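Local coordinates for xylose isomerase domain protein (Alicyclobacillus acidocaldarius subsp. acidocaldarius, PDB 3U0H) that is a TIM-barrel protein of the xylose isomerase-like family and probably acts as an isomerase, its substrate not established, at residues A[22-26]-A[55-61]; A[107-113]-A[148-154]; A[140-144]-A[156-162]. All coordinates share one frame; numbering follows the deposited sequence.

Interaction 1 of 3, residues A[22-26]-A[55-61]; sequences LDLAR and MFQRRGL
Asp23 and Arg59 form the salt bridge that joins these two segments. One carboxylate oxygen does the work: Asp23 OD1 accepts from Arg59 NE at 2.7 Å, met nearly head-on at the oxygen. A weak second bond runs from Arg59 NH2 to the same Asp23 OD1. The carboxylate and guanidinium planes are turned 47° apart, so the two groups do not lie flat against each other. Arg26 adds a further weak bond to this oxygen through its NH2, which makes Asp23 the shared anion of a three-residue network. Arg26 NH2 and Arg59 NE are both donors, 3.4 Å apart. Asp23 between them probably offsets the closeness of the two positive charges.

The other end of the Arg59 guanidinium is held by its own segment. Arg59 NH1 donates to Met55 O at 3.1 Å, which ties the group back to helix 49-57 and limits its rotation. The extended Arg59 chain (chi2 170°, chi3 -178°) carries NE out to Asp23, and on the way CD passes 3.8 Å from Leu22 CB. Arg26 bends over from the other helix, and one face of its guanidinium rests on Arg59 CD.

Below the charges lies an apolar layer. Leu22 CD1 meets selenomethionine Met55 at CB, 3.9 Å away. Leu22 CD2 sits over one face of the Phe56 ring, toward its rim. Leu61 places CD1 against Leu22 CB and CD2 3.9 Å from Ala25 CB. Phe56 also reaches Leu40 and Val33.

Gly60, with positive phi, closes the last helical turn in a Schellman motif, and the chain then turns into strand 62-67. The contact thus packs two outer helices of the TIM barrel, 18-27 and 49-57, side by side.

Interaction 2 of 3, residues A[107-113]-A[148-154]; sequences PSMDEEP and LRHRRYP
Ser108 OG is gripped by two backbone groups of 148-154. It donates to Leu148 O at 2.7 Å and accepts from Arg151 N at 3.2 Å. Its chi1 of 68° sets OG between the backbone N and the carbonyl carbon, facing the turn of Leu148 to Arg151. A water bridges Ser108 O and Leu148 O, so Leu148 O receives two donors. Beside it, Pro107 CG packs on Leu148 CB.

Ser108 and Met109 pair with Pro154 and Tyr153 in a two-stranded antiparallel sheet, separate from the parallel barrel. Met109 and Tyr153 are the hydrogen-bonded pair, with N to O bonds in both directions at 3.0 Å. Next to them Asp110 turns its carboxylate back, and Asp110 OD1 accepts from Arg152 N at 3.0 Å.

The Tyr153 ring lies between two residues. Pro113 CD stands over the centre of one face, 3.8 Å from the ring centroid, a CH-pi contact. Arg152 CG lies over the opposite face, toward the rim. Glu112 comes to the ring edge with its carboxylate nearly perpendicular to the ring plane. Selenomethionine Met109 bends at chi2 (-75°), which brings CE within 3.9 Å of Tyr153 CB. An alanine in place of Tyr153 would probably leave Pro113 without its CH-pi partner and open a gap between Pro113 and Arg152. Tyr153 and Pro113 also pack on Pro154 and Ile117 of the third subunit.

Interaction 3 of 3, residues A[140-144]-A[156-162]; sequences LEYVG and VQSLADL
Tyr142 meets Ser158 where the chain after Glu141 passes the start of helix 159-169, their CA atoms 5.6 Å apart; no direct hydrogen bond joins the segments. A water links the two backbones, accepting from Val143 N and donating to Val156 O, both at 2.7 Å.

Tyr142 carries most of the contact. Its CG stands between the backbone N and the carbonyl carbon (chi1 60°), which turns the ring toward the first residues of the helix. Leu159 N lies over one face of the ring, toward the rim, 3.3 Å from Tyr142 CD2. Leu159 CB lies over the same ring, 4.0 Å from its centroid and 24° off the normal, a CH-pi contact. At the base of the ring, Val156 CG1 meets Tyr142 CB at 3.6 Å. Glu188 ties the two sides together beyond the segments: one carboxylate oxygen bonds Tyr142 OH and the other Leu159 N.

This is the join between the fifth barrel strand and the helix that follows it in the beta-alpha-beta crossover to strand 174-179. Ser158 is the N-cap of that helix, and its OG accepts from Asp161 N at 3.0 Å. Asp161 OD2 in return takes Gln157 N, and its OD1 forms a salt bridge with Arg115 of the third subunit.

Leu162, in the first turn of the helix, reaches back to the strand. Its CG is anti to the backbone N (chi1 -180°), and the two methyls divide the work. Leu162 CD1 lies 3.8 Å from Leu140 CB, while CD2 meets Tyr142 CD1 obliquely and also packs against Leu140 O.

From the N terminus, interaction 1 comes first. It closes a loop of 28 residues that includes strand 32-33 and helix 37-47, and packs two early outer helices together. The chain then passes strands 62-67 and 100-104 before interaction 2 opens at 107-113. Interactions 2 and 3 cross: their segments alternate as 107-113, 140-144, 148-154 and 156-162. They also touch, through Arg149 to Gly144 O and Gln157 to Pro107 O. Together they tie the small antiparallel sheet to the end of strand 137-141 and the start of helix 159-169. Both reach the third subunit. Interaction 1 lies on the opposite side of the chain's centre from both, its centre about 41 Å from that of interaction 2.

Interaction 1 of 3, residues A[22-26]-A[55-61]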
# COMPACT_ATOMS: atom_id res chain seq x y z
N LEU A 22 -20.57 33.66 -11.94
CA LEU A 22 -19.25 34.12 -11.52
C LEU A 22 -19.25 35.64 -11.32
O LEU A 22 -18.57 36.14 -10.43
CB LEU A 22 -18.17 33.70 -12.50
CG LEU A 22 -18.01 32.17 -12.66
CD1 LEU A 22 -17.06 31.78 -13.79
CD2 LEU A 22 -17.59 31.53 -11.37
N ASP A 23 -20.02 36.35 -12.15
CA ASP A 23 -20.15 37.81 -12.05
C ASP A 23 -20.81 38.21 -10.73
O ASP A 23 -20.38 39.14 -10.06
CB ASP A 23 -21.01 38.39 -13.20
CG ASP A 23 -20.25 38.51 -14.54
OD1 ASP A 23 -19.02 38.40 -14.58
OD2 ASP A 23 -20.90 38.77 -15.58
N LEU A 24 -21.89 37.52 -10.39
CA LEU A 24 -22.53 37.71 -9.12
C LEU A 24 -21.53 37.47 -7.92
O LEU A 24 -21.54 38.24 -6.96
CB LEU A 24 -23.75 36.80 -9.07
CG LEU A 24 -24.96 37.08 -8.18
CD1 LEU A 24 -26.12 36.28 -8.77
CD2 LEU A 24 -24.68 36.66 -6.74
N ALA A 25 -20.68 36.43 -7.98
CA ALA A 25 -19.72 36.18 -6.89
C ALA A 25 -18.81 37.36 -6.67
O ALA A 25 -18.66 37.81 -5.55
CB ALA A 25 -18.89 34.91 -7.13
N ARG A 26 -18.21 37.86 -7.75
CA ARG A 26 -17.31 39.03 -7.70
C ARG A 26 -18.07 40.23 -7.15
O ARG A 26 -17.59 40.91 -6.24
CB ARG A 26 -16.78 39.40 -9.11
CG ARG A 26 -15.64 40.44 -9.17
CD ARG A 26 -15.73 41.53 -10.29
NE ARG A 26 -15.64 41.08 -11.71
CZ ARG A 26 -16.67 40.92 -12.57
NH1 ARG A 26 -17.93 41.15 -12.20
NH2 ARG A 26 -16.45 40.51 -13.82
N MSE A 55 -11.73 32.99 -16.69
CA MSE A 55 -12.96 33.52 -16.05
C MSE A 55 -12.80 33.72 -14.54
O MSE A 55 -13.28 34.71 -13.97
CB MSE A 55 -14.14 32.56 -16.22
CG MSE A 55 -14.52 32.21 -17.64
SE MSE A 55 -16.06 31.07 -17.56
CE MSE A 55 -17.29 32.48 -17.94
N PHE A 56 -12.18 32.74 -13.89
CA PHE A 56 -11.85 32.84 -12.46
C PHE A 56 -10.79 33.92 -12.18
O PHE A 56 -11.02 34.78 -11.34
CB PHE A 56 -11.39 31.49 -11.88
CG PHE A 56 -12.52 30.51 -11.65
CD1 PHE A 56 -13.19 29.90 -12.73
CD2 PHE A 56 -12.95 30.22 -10.37
CE1 PHE A 56 -14.23 29.02 -12.50
CE2 PHE A 56 -13.97 29.32 -10.14
CZ PHE A 56 -14.61 28.72 -11.20
N GLN A 57 -9.67 33.87 -12.90
CA GLN A 57 -8.55 34.81 -12.67
C GLN A 57 -8.90 36.26 -13.05
O GLN A 57 -8.49 37.16 -12.36
CB GLN A 57 -7.24 34.33 -13.33
CG GLN A 57 -5.94 34.99 -12.78
CD GLN A 57 -5.59 34.70 -11.30
OE1 GLN A 57 -5.03 35.58 -10.60
NE2 GLN A 57 -5.88 33.49 -10.82
N ARG A 58 -9.69 36.49 -14.09
CA ARG A 58 -10.18 37.86 -14.39
C ARG A 58 -11.10 38.44 -13.31
O ARG A 58 -11.28 39.65 -13.26
CB ARG A 58 -10.92 37.92 -15.73
CG ARG A 58 -9.99 37.97 -16.93
CD ARG A 58 -10.69 38.18 -18.28
NE ARG A 58 -11.57 39.37 -18.34
CZ ARG A 58 -11.17 40.66 -18.36
NH1 ARG A 58 -9.88 41.00 -18.28
NH2 ARG A 58 -12.08 41.62 -18.43
N ARG A 59 -11.70 37.58 -12.47
CA ARG A 59 -12.62 38.02 -11.44
C ARG A 59 -12.08 37.92 -9.99
O ARG A 59 -12.80 38.21 -9.03
CB ARG A 59 -13.93 37.25 -11.58
CG ARG A 59 -14.75 37.65 -12.80
CD ARG A 59 -15.93 36.73 -13.08
NE ARG A 59 -16.61 37.17 -14.29
CZ ARG A 59 -16.45 36.66 -15.51
NH1 ARG A 59 -15.62 35.64 -15.72
NH2 ARG A 59 -17.15 37.17 -16.54
N GLY A 60 -10.82 37.53 -9.79
CA GLY A 60 -10.33 37.29 -8.44
C GLY A 60 -11.00 36.11 -7.73
O GLY A 60 -11.12 36.14 -6.51
N LEU A 61 -11.44 35.08 -8.46
CA LEU A 61 -12.14 33.97 -7.79
C LEU A 61 -11.33 32.68 -7.62
O LEU A 61 -10.51 32.37 -8.44
CB LEU A 61 -13.50 33.66 -8.49
CG LEU A 61 -14.47 34.87 -8.55
CD1 LEU A 61 -15.60 34.61 -9.51
CD2 LEU A 61 -15.01 35.28 -7.18

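Interaction 2 of 3, residues A[107-113]-A[148-154]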
# COMPACT_ATOMS: atom_id res chain seq x y z
N PRO A 107 -27.99 7.76 4.06
CA PRO A 107 -28.24 7.34 5.41
C PRO A 107 -28.94 6.01 5.57
O PRO A 107 -28.82 5.38 6.63
CB PRO A 107 -29.19 8.42 5.93
CG PRO A 107 -29.07 9.55 4.99
CD PRO A 107 -28.80 8.93 3.69
N SER A 108 -29.72 5.60 4.57
CA SER A 108 -30.24 4.25 4.55
C SER A 108 -30.37 3.75 3.13
O SER A 108 -30.29 4.55 2.18
CB SER A 108 -31.58 4.18 5.29
OG SER A 108 -32.61 4.88 4.60
N MSE A 109 -30.52 2.42 2.98
CA MSE A 109 -30.61 1.81 1.64
C MSE A 109 -31.36 0.51 1.67
O MSE A 109 -31.45 -0.13 2.73
CB MSE A 109 -29.20 1.51 1.06
CG MSE A 109 -28.45 0.23 1.66
SE MSE A 109 -27.75 0.60 3.48
CE MSE A 109 -26.75 -1.05 3.78
N ASP A 110 -31.84 0.07 0.52
CA ASP A 110 -32.53 -1.21 0.44
C ASP A 110 -31.64 -2.40 0.13
O ASP A 110 -32.05 -3.52 0.36
CB ASP A 110 -33.68 -1.15 -0.59
CG ASP A 110 -34.91 -0.43 -0.07
OD1 ASP A 110 -35.08 -0.31 1.18
OD2 ASP A 110 -35.73 -0.02 -0.92
N GLU A 111 -30.46 -2.16 -0.43
CA GLU A 111 -29.53 -3.24 -0.80
C GLU A 111 -28.89 -3.90 0.42
O GLU A 111 -28.72 -3.26 1.48
CB GLU A 111 -28.44 -2.71 -1.76
CG GLU A 111 -28.99 -2.26 -3.12
CD GLU A 111 -29.02 -0.73 -3.36
OE1 GLU A 111 -29.59 0.06 -2.54
OE2 GLU A 111 -28.47 -0.31 -4.41
N GLU A 112 -28.56 -5.19 0.26
CA GLU A 112 -27.92 -5.97 1.31
C GLU A 112 -26.59 -5.31 1.75
O GLU A 112 -25.78 -4.93 0.89
CB GLU A 112 -27.66 -7.41 0.83
CG GLU A 112 -28.91 -8.11 0.33
CD GLU A 112 -29.97 -8.14 1.39
OE1 GLU A 112 -29.73 -8.76 2.46
OE2 GLU A 112 -31.04 -7.53 1.16
N PRO A 113 -26.39 -5.10 3.09
CA PRO A 113 -25.26 -4.39 3.69
C PRO A 113 -23.90 -4.90 3.25
O PRO A 113 -23.06 -4.08 2.91
CB PRO A 113 -25.43 -4.65 5.18
CG PRO A 113 -26.89 -4.73 5.36
CD PRO A 113 -27.39 -5.44 4.13
N LEU A 148 -34.68 10.48 5.78
CA LEU A 148 -33.89 9.69 4.81
C LEU A 148 -33.47 8.35 5.41
O LEU A 148 -32.80 7.54 4.74
CB LEU A 148 -32.70 10.49 4.31
CG LEU A 148 -33.03 11.78 3.53
CD1 LEU A 148 -31.74 12.59 3.31
CD2 LEU A 148 -33.75 11.58 2.18
N ARG A 149 -33.93 8.06 6.62
CA ARG A 149 -33.57 6.77 7.29
C ARG A 149 -34.51 5.57 7.18
O ARG A 149 -34.27 4.56 7.84
CB ARG A 149 -33.36 7.02 8.75
CG ARG A 149 -32.41 8.15 9.05
CD ARG A 149 -32.15 8.30 10.53
NE ARG A 149 -31.33 9.49 10.75
CZ ARG A 149 -30.90 9.93 11.92
NH1 ARG A 149 -31.19 9.30 13.03
NH2 ARG A 149 -30.17 11.04 11.95
N HIS A 150 -35.53 5.62 6.33
CA HIS A 150 -36.61 4.64 6.42
C HIS A 150 -36.61 3.55 5.39
O HIS A 150 -37.55 2.75 5.32
CB HIS A 150 -37.95 5.36 6.48
CG HIS A 150 -38.02 6.36 7.60
ND1 HIS A 150 -37.73 6.03 8.88
CD2 HIS A 150 -38.29 7.73 7.61
CE1 HIS A 150 -37.81 7.11 9.66
NE2 HIS A 150 -38.17 8.16 8.88
N ARG A 151 -35.54 3.50 4.60
CA ARG A 151 -35.27 2.29 3.84
C ARG A 151 -34.90 1.12 4.74
O ARG A 151 -34.81 1.25 5.95
CB ARG A 151 -34.19 2.55 2.81
CG ARG A 151 -34.67 3.56 1.79
CD ARG A 151 -33.68 3.66 0.68
NE ARG A 151 -34.05 4.80 -0.10
CZ ARG A 151 -33.91 4.87 -1.41
NH1 ARG A 151 -33.41 3.85 -2.08
NH2 ARG A 151 -34.30 5.97 -2.06
N ARG A 152 -34.68 -0.02 4.11
CA ARG A 152 -34.61 -1.30 4.80
C ARG A 152 -33.48 -1.40 5.85
O ARG A 152 -33.73 -1.87 6.94
CB ARG A 152 -34.50 -2.41 3.73
CG ARG A 152 -34.13 -3.82 4.20
CD ARG A 152 -35.19 -4.59 4.95
NE ARG A 152 -36.38 -4.83 4.13
CZ ARG A 152 -36.50 -5.70 3.13
NH1 ARG A 152 -35.47 -6.47 2.74
NH2 ARG A 152 -37.66 -5.78 2.50
N TYR A 153 -32.28 -0.92 5.50
CA TYR A 153 -31.05 -1.01 6.33
C TYR A 153 -30.38 0.39 6.63
O TYR A 153 -30.47 1.31 5.80
CB TYR A 153 -30.02 -1.91 5.65
CG TYR A 153 -30.51 -3.32 5.38
CD1 TYR A 153 -30.69 -4.22 6.42
CD2 TYR A 153 -30.74 -3.74 4.08
CE1 TYR A 153 -31.11 -5.52 6.19
CE2 TYR A 153 -31.17 -5.05 3.84
CZ TYR A 153 -31.34 -5.92 4.90
OH TYR A 153 -31.76 -7.19 4.67
N PRO A 154 -29.78 0.55 7.85
CA PRO A 154 -29.10 1.80 8.14
C PRO A 154 -27.74 1.83 7.50
O PRO A 154 -27.10 0.78 7.40
CB PRO A 154 -28.92 1.77 9.68
CG PRO A 154 -29.03 0.32 10.05
CD PRO A 154 -30.10 -0.18 9.11
O HOH W 1 -31.47 7.18 2.17

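Interaction 3 of 3, residues A[140-144]-A[156-162]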
# COMPACT_ATOMS: atom_id res chain seq x y z
N LEU A 140 -16.31 13.17 2.75
CA LEU A 140 -17.54 12.42 2.60
C LEU A 140 -18.53 13.13 3.48
O LEU A 140 -18.29 13.31 4.67
CB LEU A 140 -17.32 10.97 3.07
CG LEU A 140 -16.38 10.16 2.24
CD1 LEU A 140 -16.19 8.71 2.70
CD2 LEU A 140 -16.78 10.17 0.76
N GLU A 141 -19.62 13.57 2.90
CA GLU A 141 -20.70 14.15 3.65
C GLU A 141 -21.64 13.15 4.33
O GLU A 141 -22.43 12.51 3.66
CB GLU A 141 -21.50 15.07 2.73
CG GLU A 141 -22.59 15.86 3.46
CD GLU A 141 -23.34 16.81 2.53
OE1 GLU A 141 -23.09 16.85 1.30
OE2 GLU A 141 -24.19 17.54 3.04
N TYR A 142 -21.57 13.04 5.67
CA TYR A 142 -22.60 12.28 6.43
C TYR A 142 -23.89 13.09 6.44
O TYR A 142 -23.86 14.29 6.62
CB TYR A 142 -22.16 11.92 7.85
CG TYR A 142 -21.83 13.09 8.78
CD1 TYR A 142 -20.59 13.74 8.75
CD2 TYR A 142 -22.73 13.48 9.76
CE1 TYR A 142 -20.32 14.80 9.62
CE2 TYR A 142 -22.47 14.52 10.61
CZ TYR A 142 -21.27 15.16 10.57
OH TYR A 142 -21.09 16.20 11.45
N VAL A 143 -25.01 12.42 6.23
CA VAL A 143 -26.31 13.06 6.07
C VAL A 143 -27.19 12.71 7.28
O VAL A 143 -27.41 11.53 7.59
CB VAL A 143 -26.89 12.61 4.72
CG1 VAL A 143 -28.38 12.95 4.52
CG2 VAL A 143 -25.96 13.12 3.61
N GLY A 144 -27.64 13.74 7.99
CA GLY A 144 -28.33 13.58 9.29
C GLY A 144 -29.87 13.54 9.34
O GLY A 144 -30.40 12.99 10.27
N VAL A 156 -24.64 5.38 7.04
CA VAL A 156 -24.05 6.46 7.84
C VAL A 156 -25.04 7.57 8.13
O VAL A 156 -25.58 8.16 7.21
CB VAL A 156 -22.82 7.07 7.12
CG1 VAL A 156 -22.25 8.31 7.83
CG2 VAL A 156 -21.74 5.99 7.01
N GLN A 157 -25.19 7.91 9.42
CA GLN A 157 -26.15 8.95 9.88
C GLN A 157 -25.54 9.98 10.80
O GLN A 157 -26.26 10.85 11.36
CB GLN A 157 -27.33 8.30 10.58
CG GLN A 157 -28.14 7.46 9.61
CD GLN A 157 -29.14 6.57 10.27
OE1 GLN A 157 -29.43 6.69 11.46
NE2 GLN A 157 -29.72 5.68 9.49
N SER A 158 -24.21 9.98 10.84
CA SER A 158 -23.49 10.78 11.79
C SER A 158 -21.99 10.72 11.55
O SER A 158 -21.48 9.81 10.90
CB SER A 158 -23.73 10.25 13.20
OG SER A 158 -23.00 9.00 13.37
N LEU A 159 -21.31 11.68 12.15
CA LEU A 159 -19.88 11.71 12.13
C LEU A 159 -19.26 10.45 12.76
O LEU A 159 -18.30 9.93 12.23
CB LEU A 159 -19.39 12.94 12.88
CG LEU A 159 -17.89 13.04 13.01
CD1 LEU A 159 -17.29 13.02 11.56
CD2 LEU A 159 -17.48 14.28 13.83
N ALA A 160 -19.79 9.99 13.87
CA ALA A 160 -19.30 8.74 14.55
C ALA A 160 -19.39 7.55 13.59
O ALA A 160 -18.47 6.76 13.44
CB ALA A 160 -20.05 8.43 15.88
N ASP A 161 -20.52 7.44 12.90
CA ASP A 161 -20.67 6.41 11.86
C ASP A 161 -19.61 6.56 10.76
O ASP A 161 -18.97 5.58 10.36
CB ASP A 161 -22.04 6.48 11.19
CG ASP A 161 -23.20 6.05 12.08
OD1 ASP A 161 -22.97 5.64 13.23
OD2 ASP A 161 -24.35 6.20 11.60
N LEU A 162 -19.50 7.78 10.24
CA LEU A 162 -18.54 8.05 9.19
C LEU A 162 -17.12 7.65 9.60
O LEU A 162 -16.37 7.13 8.76
CB LEU A 162 -18.55 9.52 8.78
CG LEU A 162 -17.54 9.92 7.66
CD1 LEU A 162 -17.74 9.10 6.40
CD2 LEU A 162 -17.65 11.44 7.33
O HOH W 2 -24.64 9.86 5.39